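B-type flagellar hook-associated protein 2 (Pseudomonas aeruginosa, PDB 5FHY) caps the growing tip of the flagellar filament, promoting flagellin polymerisation there and keeping exported flagellin subunits from leaking away. Local coordinates at residues B[68-80]-B[91-104]. Numbering follows the deposited sequence.
Sequences NISVGDTKLPAIT and MRDAINQAGKEAGV
Ile79 drives its CD1 methyl into the side of helix 88-98, where it meets Ala98 CB at 3.7 Å, Ile95 CG1 at 3.9 Å and Ala94 CB slightly farther off. The chain is extended at chi2 (-175°), carrying CD1 out to the helix, while chi1 directs the CG2 branch to Met91 CE, which a double bend in the methionine chain brings round. Ile69, on the adjoining strand, crosses Ile95 at about a right angle, CD1 to CD1 at 3.8 Å. The four larger side chains here, Ile69, Ile79, Met91 and Ile95, are buried, and this is the tight part of the contact.

Farther along the helix segment, Leu76 takes over: its CD2 lies 3.3 Å from Ala98 O and also packs on Gly99 CA, while CD1 turns to Val104 CG2. Thr74 CG2 meets Ala102 CB at 3.9 Å at the rim, and Val71 packs more loosely. The solvent side is at Pro77 and Glu101, both exposed. They approach from opposite directions, Pro77 CD standing 3.2 Å from Glu101 OE2, though that oxygen also crowds Ala98 O, another acceptor, leaving its placement doubtful. Across the whole interface the two segments are held by van der Waals contact, whereas the turn after the helix is tied internally, Gly99 O accepting from both Gly103 N and Val104 N.

Within the part of the chain matching the flagellin hook IN motif, the contact seats the helix against the hairpin of strands 65-71 and 74-81. Strand 114-121 supplies Leu119, touching both Ile69 and Ile95, and Leu117 against Met91, and strand 130-136 flanks strand 65-71, its Ile130 touching Ile69.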
ATOM      1  N   ASN B  68      50.539   0.880 -50.955  1.00 86.30           N
ATOM      2  CA  ASN B  68      49.304   0.617 -51.682  1.00 85.50           C
ATOM      3  C   ASN B  68      48.541  -0.508 -51.008  1.00 87.98           C
ATOM      4  O   ASN B  68      48.950  -1.669 -51.048  1.00 90.26           O
ATOM      5  CB  ASN B  68      49.579   0.271 -53.146  1.00 85.57           C
ATOM      6  CG  ASN B  68      50.130   1.447 -53.928  1.00 76.08           C
ATOM      7  OD1 ASN B  68      49.397   2.370 -54.282  1.00 84.17           O
ATOM      8  ND2 ASN B  68      51.428   1.420 -54.203  1.00 77.59           N
ATOM      9  N   ILE B  69      47.419  -0.150 -50.396  1.00 90.10           N
ATOM     10  CA  ILE B  69      46.633  -1.089 -49.613  1.00 85.17           C
ATOM     11  C   ILE B  69      45.343  -1.405 -50.353  1.00 81.58           C
ATOM     12  O   ILE B  69      44.666  -0.505 -50.840  1.00 88.52           O
ATOM     13  CB  ILE B  69      46.315  -0.525 -48.212  1.00 84.43           C
ATOM     14  CG1 ILE B  69      47.607  -0.229 -47.447  1.00 82.34           C
ATOM     15  CG2 ILE B  69      45.427  -1.483 -47.431  1.00 81.80           C
ATOM     16  CD1 ILE B  69      47.381   0.462 -46.117  1.00 77.26           C
ATOM     17  N   SER B  70      45.020  -2.686 -50.472  1.00 74.58           N
ATOM     18  CA  SER B  70      43.788  -3.079 -51.138  1.00 80.53           C
ATOM     19  C   SER B  70      43.112  -4.213 -50.389  1.00 82.03           C
ATOM     20  O   SER B  70      43.755  -4.952 -49.649  1.00 83.48           O
ATOM     21  CB  SER B  70      44.066  -3.495 -52.585  1.00 93.42           C
ATOM     22  OG  SER B  70      45.163  -4.392 -52.657  1.00100.90           O
ATOM     23  N   VAL B  71      41.805  -4.338 -50.579  1.00 85.00           N
ATOM     24  CA  VAL B  71      41.056  -5.464 -50.044  1.00 84.00           C
ATOM     25  C   VAL B  71      40.201  -6.043 -51.174  1.00 79.80           C
ATOM     26  O   VAL B  71      39.104  -5.564 -51.459  1.00 84.99           O
ATOM     27  CB  VAL B  71      40.194  -5.043 -48.817  1.00 98.29           C
ATOM     28  CG1 VAL B  71      39.504  -3.700 -49.062  1.00101.50           C
ATOM     29  CG2 VAL B  71      39.200  -6.140 -48.428  1.00 93.39           C
ATOM     30  N   GLY B  72      40.731  -7.060 -51.844  1.00 82.64           N
ATOM     31  CA  GLY B  72      40.049  -7.643 -52.983  1.00 97.73           C
ATOM     32  C   GLY B  72      40.015  -6.710 -54.179  1.00113.14           C
ATOM     33  O   GLY B  72      41.044  -6.203 -54.625  1.00108.55           O
ATOM     34  N   ASP B  73      38.811  -6.514 -54.708  1.00140.17           N
ATOM     35  CA  ASP B  73      38.520  -5.511 -55.731  1.00152.01           C
ATOM     36  C   ASP B  73      39.055  -4.141 -55.317  1.00151.29           C
ATOM     37  O   ASP B  73      39.905  -3.561 -55.993  1.00159.86           O
ATOM     38  CB  ASP B  73      36.992  -5.482 -55.971  1.00161.46           C
ATOM     39  CG  ASP B  73      36.497  -4.274 -56.786  1.00168.36           C
ATOM     40  OD1 ASP B  73      37.117  -3.192 -56.823  1.00169.07           O
ATOM     41  OD2 ASP B  73      35.419  -4.415 -57.396  1.00171.18           O
ATOM     42  N   THR B  74      38.547  -3.634 -54.200  1.00133.53           N
ATOM     43  CA  THR B  74      38.768  -2.248 -53.809  1.00121.46           C
ATOM     44  C   THR B  74      40.234  -1.911 -53.569  1.00110.42           C
ATOM     45  O   THR B  74      40.957  -2.669 -52.925  1.00101.84           O
ATOM     46  CB  THR B  74      37.985  -1.911 -52.534  1.00116.42           C
ATOM     47  OG1 THR B  74      36.629  -2.348 -52.678  1.00113.70           O
ATOM     48  CG2 THR B  74      38.007  -0.412 -52.273  1.00117.12           C
ATOM     49  N   LYS B  75      40.671  -0.774 -54.099  1.00110.18           N
ATOM     50  CA  LYS B  75      42.015  -0.285 -53.835  1.00107.70           C
ATOM     51  C   LYS B  75      41.909   0.984 -53.000  1.00103.35           C
ATOM     52  O   LYS B  75      40.997   1.785 -53.196  1.00105.21           O
ATOM     53  CB  LYS B  75      42.768  -0.024 -55.141  1.00111.25           C
ATOM     54  CG  LYS B  75      43.002  -1.282 -55.963  1.00107.38           C
ATOM     55  CD  LYS B  75      43.827  -1.014 -57.207  1.00101.62           C
ATOM     56  CE  LYS B  75      45.239  -0.565 -56.880  1.00 93.56           C
ATOM     57  NZ  LYS B  75      46.075  -0.384 -58.100  1.00 93.36           N
ATOM     58  N   LEU B  76      42.846   1.176 -52.080  1.00 99.35           N
ATOM     59  CA  LEU B  76      42.899   2.412 -51.306  1.00 95.66           C
ATOM     60  C   LEU B  76      43.767   3.425 -52.042  1.00100.73           C
ATOM     61  O   LEU B  76      44.591   3.037 -52.868  1.00100.22           O
ATOM     62  CB  LEU B  76      43.441   2.150 -49.895  1.00 88.72           C
ATOM     63  CG  LEU B  76      42.463   1.668 -48.814  1.00 90.46           C
ATOM     64  CD1 LEU B  76      41.944   0.264 -49.110  1.00 89.07           C
ATOM     65  CD2 LEU B  76      43.108   1.708 -47.429  1.00 89.12           C
ATOM     66  N   PRO B  77      43.577   4.723 -51.761  1.00103.37           N
ATOM     67  CA  PRO B  77      44.487   5.759 -52.260  1.00103.74           C
ATOM     68  C   PRO B  77      45.938   5.410 -51.953  1.00 96.32           C
ATOM     69  O   PRO B  77      46.219   4.931 -50.854  1.00 85.07           O
ATOM     70  CB  PRO B  77      44.052   7.008 -51.496  1.00102.72           C
ATOM     71  CG  PRO B  77      42.607   6.792 -51.238  1.00101.63           C
ATOM     72  CD  PRO B  77      42.420   5.306 -51.055  1.00102.34           C
ATOM     73  N   ALA B  78      46.834   5.618 -52.913  1.00100.85           N
ATOM     74  CA  ALA B  78      48.250   5.376 -52.673  1.00 98.38           C
ATOM     75  C   ALA B  78      48.733   6.280 -51.547  1.00104.46           C
ATOM     76  O   ALA B  78      48.517   7.492 -51.577  1.00110.35           O
ATOM     77  CB  ALA B  78      49.054   5.614 -53.939  1.00 96.86           C
ATOM     78  N   ILE B  79      49.391   5.688 -50.557  1.00101.33           N
ATOM     79  CA  ILE B  79      49.903   6.457 -49.434  1.00101.32           C
ATOM     80  C   ILE B  79      51.377   6.775 -49.624  1.00101.11           C
ATOM     81  O   ILE B  79      52.207   5.873 -49.720  1.00100.93           O
ATOM     82  CB  ILE B  79      49.723   5.711 -48.094  1.00 95.55           C
ATOM     83  CG1 ILE B  79      48.241   5.535 -47.763  1.00 94.61           C
ATOM     84  CG2 ILE B  79      50.430   6.455 -46.969  1.00 90.57           C
ATOM     85  CD1 ILE B  79      48.001   4.923 -46.404  1.00 89.97           C
ATOM     86  N   THR B  80      51.698   8.063 -49.650  1.00100.32           N
ATOM     87  CA  THR B  80      53.082   8.495 -49.757  1.00103.21           C
ATOM     88  C   THR B  80      53.662   8.674 -48.364  1.00106.61           C
ATOM     89  O   THR B  80      53.111   9.399 -47.537  1.00109.62           O
ATOM     90  CB  THR B  80      53.221   9.818 -50.542  1.00104.74           C
ATOM     91  OG1 THR B  80      52.783   9.625 -51.891  1.00109.77           O
ATOM     92  CG2 THR B  80      54.672  10.291 -50.550  1.00102.56           C
ATOM     93  N   MET B  91      51.610   6.222 -39.769  1.00 96.02           N
ATOM     94  CA  MET B  91      50.961   5.321 -40.710  1.00 89.54           C
ATOM     95  C   MET B  91      49.545   4.997 -40.246  1.00 88.96           C
ATOM     96  O   MET B  91      48.638   4.868 -41.062  1.00 91.09           O
ATOM     97  CB  MET B  91      51.772   4.034 -40.891  1.00 83.56           C
ATOM     98  CG  MET B  91      53.227   4.252 -41.304  1.00 80.54           C
ATOM     99  SD  MET B  91      53.443   5.548 -42.540  1.00117.08           S
ATOM    100  CE  MET B  91      52.515   4.879 -43.904  1.00104.36           C
ATOM    101  N   ARG B  92      49.370   4.846 -38.936  1.00 92.42           N
ATOM    102  CA  ARG B  92      48.052   4.612 -38.348  1.00 95.87           C
ATOM    103  C   ARG B  92      47.056   5.705 -38.733  1.00102.37           C
ATOM    104  O   ARG B  92      45.940   5.416 -39.165  1.00108.59           O
ATOM    105  CB  ARG B  92      48.149   4.520 -36.822  1.00 96.07           C
ATOM    106  CG  ARG B  92      46.852   4.864 -36.103  1.00 96.60           C
ATOM    107  CD  ARG B  92      46.957   4.674 -34.597  1.00104.31           C
ATOM    108  NE  ARG B  92      47.956   5.545 -33.984  1.00108.99           N
ATOM    109  CZ  ARG B  92      47.698   6.764 -33.523  1.00109.06           C
ATOM    110  NH1 ARG B  92      46.480   7.272 -33.630  1.00115.82           N
ATOM    111  NH2 ARG B  92      48.664   7.484 -32.976  1.00104.13           N
ATOM    112  N   ASP B  93      47.471   6.962 -38.585  1.00 98.69           N
ATOM    113  CA  ASP B  93      46.603   8.095 -38.886  1.00 96.17           C
ATOM    114  C   ASP B  93      46.256   8.149 -40.368  1.00 89.63           C
ATOM    115  O   ASP B  93      45.132   8.480 -40.738  1.00 84.79           O
ATOM    116  CB  ASP B  93      47.262   9.412 -38.463  1.00100.73           C
ATOM    117  CG  ASP B  93      47.431   9.526 -36.962  1.00109.27           C
ATOM    118  OD1 ASP B  93      46.653   8.886 -36.224  1.00114.76           O
ATOM    119  OD2 ASP B  93      48.336  10.263 -36.519  1.00110.36           O
ATOM    120  N   ALA B  94      47.230   7.822 -41.214  1.00 88.28           N
ATOM    121  CA  ALA B  94      47.038   7.887 -42.658  1.00 89.23           C
ATOM    122  C   ALA B  94      46.033   6.837 -43.098  1.00 90.12           C
ATOM    123  O   ALA B  94      45.040   7.148 -43.754  1.00 88.91           O
ATOM    124  CB  ALA B  94      48.356   7.696 -43.387  1.00 85.86           C
ATOM    125  N   ILE B  95      46.310   5.593 -42.720  1.00 90.39           N
ATOM    126  CA  ILE B  95      45.474   4.454 -43.078  1.00 83.11           C
ATOM    127  C   ILE B  95      44.041   4.645 -42.588  1.00 81.39           C
ATOM    128  O   ILE B  95      43.087   4.316 -43.294  1.00 82.52           O
ATOM    129  CB  ILE B  95      46.038   3.138 -42.507  1.00 76.28           C
ATOM    130  CG1 ILE B  95      47.406   2.834 -43.113  1.00 77.90           C
ATOM    131  CG2 ILE B  95      45.096   1.979 -42.790  1.00 73.52           C
ATOM    132  CD1 ILE B  95      48.021   1.551 -42.583  1.00 75.65           C
ATOM    133  N   ASN B  96      43.892   5.186 -41.380  1.00 86.57           N
ATOM    134  CA  ASN B  96      42.570   5.409 -40.804  1.00 92.32           C
ATOM    135  C   ASN B  96      41.746   6.358 -41.665  1.00 96.29           C
ATOM    136  O   ASN B  96      40.519   6.262 -41.712  1.00101.09           O
ATOM    137  CB  ASN B  96      42.686   5.982 -39.389  1.00 96.85           C
ATOM    138  CG  ASN B  96      43.056   4.935 -38.360  1.00 97.99           C
ATOM    139  OD1 ASN B  96      42.679   3.769 -38.472  1.00 96.87           O
ATOM    140  ND2 ASN B  96      43.803   5.350 -37.344  1.00100.49           N
ATOM    141  N   GLN B  97      42.429   7.286 -42.328  1.00105.80           N
ATOM    142  CA  GLN B  97      41.763   8.244 -43.206  1.00110.01           C
ATOM    143  C   GLN B  97      41.953   7.890 -44.682  1.00 99.14           C
ATOM    144  O   GLN B  97      41.282   8.445 -45.550  1.00106.14           O
ATOM    145  CB  GLN B  97      42.225   9.673 -42.908  1.00123.30           C
ATOM    146  CG  GLN B  97      41.937  10.077 -41.462  1.00135.47           C
ATOM    147  CD  GLN B  97      41.767  11.575 -41.274  1.00150.10           C
ATOM    148  OE1 GLN B  97      41.017  12.222 -42.006  1.00158.67           O
ATOM    149  NE2 GLN B  97      42.442  12.126 -40.272  1.00154.70           N
ATOM    150  N   ALA B  98      42.901   7.004 -44.970  1.00 84.34           N
ATOM    151  CA  ALA B  98      43.069   6.498 -46.331  1.00 83.97           C
ATOM    152  C   ALA B  98      42.127   5.324 -46.572  1.00 87.05           C
ATOM    153  O   ALA B  98      42.049   4.795 -47.681  1.00 89.44           O
ATOM    154  CB  ALA B  98      44.508   6.077 -46.585  1.00 72.68           C
ATOM    155  N   GLY B  99      41.425   4.911 -45.521  1.00 85.70           N
ATOM    156  CA  GLY B  99      40.595   3.722 -45.584  1.00 82.32           C
ATOM    157  C   GLY B  99      39.171   3.866 -45.075  1.00 83.23           C
ATOM    158  O   GLY B  99      38.492   2.863 -44.863  1.00 85.10           O
ATOM    159  N   LYS B 100      38.715   5.097 -44.862  1.00 86.98           N
ATOM    160  CA  LYS B 100      37.361   5.329 -44.355  1.00 98.23           C
ATOM    161  C   LYS B 100      36.318   4.800 -45.326  1.00107.38           C
ATOM    162  O   LYS B 100      35.203   4.455 -44.942  1.00111.45           O
ATOM    163  CB  LYS B 100      37.113   6.816 -44.124  1.00 98.11           C
ATOM    164  CG  LYS B 100      38.355   7.609 -43.855  1.00106.58           C
ATOM    165  CD  LYS B 100      38.277   8.966 -44.522  1.00121.04           C
ATOM    166  CE  LYS B 100      38.142   8.815 -46.033  1.00129.45           C
ATOM    167  NZ  LYS B 100      39.229   7.948 -46.578  1.00130.15           N
ATOM    168  N   GLU B 101      36.701   4.769 -46.595  1.00108.76           N
ATOM    169  CA  GLU B 101      35.812   4.403 -47.684  1.00110.49           C
ATOM    170  C   GLU B 101      35.479   2.914 -47.702  1.00 93.16           C
ATOM    171  O   GLU B 101      34.316   2.526 -47.798  1.00 96.18           O
ATOM    172  CB  GLU B 101      36.458   4.797 -49.013  1.00129.01           C
ATOM    173  CG  GLU B 101      37.941   4.411 -49.124  1.00141.18           C
ATOM    174  CD  GLU B 101      38.896   5.458 -48.570  1.00153.46           C
ATOM    175  OE1 GLU B 101      38.717   5.874 -47.405  1.00155.83           O
ATOM    176  OE2 GLU B 101      39.829   5.858 -49.297  1.00158.98           O
ATOM    177  N   ALA B 102      36.519   2.090 -47.615  1.00 83.90           N
ATOM    178  CA  ALA B 102      36.391   0.648 -47.781  1.00 81.71           C
ATOM    179  C   ALA B 102      36.146  -0.060 -46.454  1.00 83.99           C
ATOM    180  O   ALA B 102      35.805  -1.241 -46.422  1.00 84.46           O
ATOM    181  CB  ALA B 102      37.632   0.088 -48.453  1.00 79.64           C
ATOM    182  N   GLY B 103      36.320   0.666 -45.356  1.00 84.46           N
ATOM    183  CA  GLY B 103      36.119   0.090 -44.042  1.00 87.69           C
ATOM    184  C   GLY B 103      37.405  -0.522 -43.535  1.00 87.05           C
ATOM    185  O   GLY B 103      37.399  -1.528 -42.825  1.00 89.24           O
ATOM    186  N   VAL B 104      38.520   0.098 -43.898  1.00 87.87           N
ATOM    187  CA  VAL B 104      39.813  -0.339 -43.400  1.00 85.37           C
ATOM    188  C   VAL B 104      40.255   0.590 -42.287  1.00 79.54           C
ATOM    189  O   VAL B 104      40.371   1.798 -42.482  1.00 74.25           O
ATOM    190  CB  VAL B 104      40.882  -0.357 -44.508  1.00 92.35           C
ATOM    191  CG1 VAL B 104      42.251  -0.700 -43.923  1.00 92.34           C
ATOM    192  CG2 VAL B 104      40.492  -1.335 -45.609  1.00 94.08           C
TER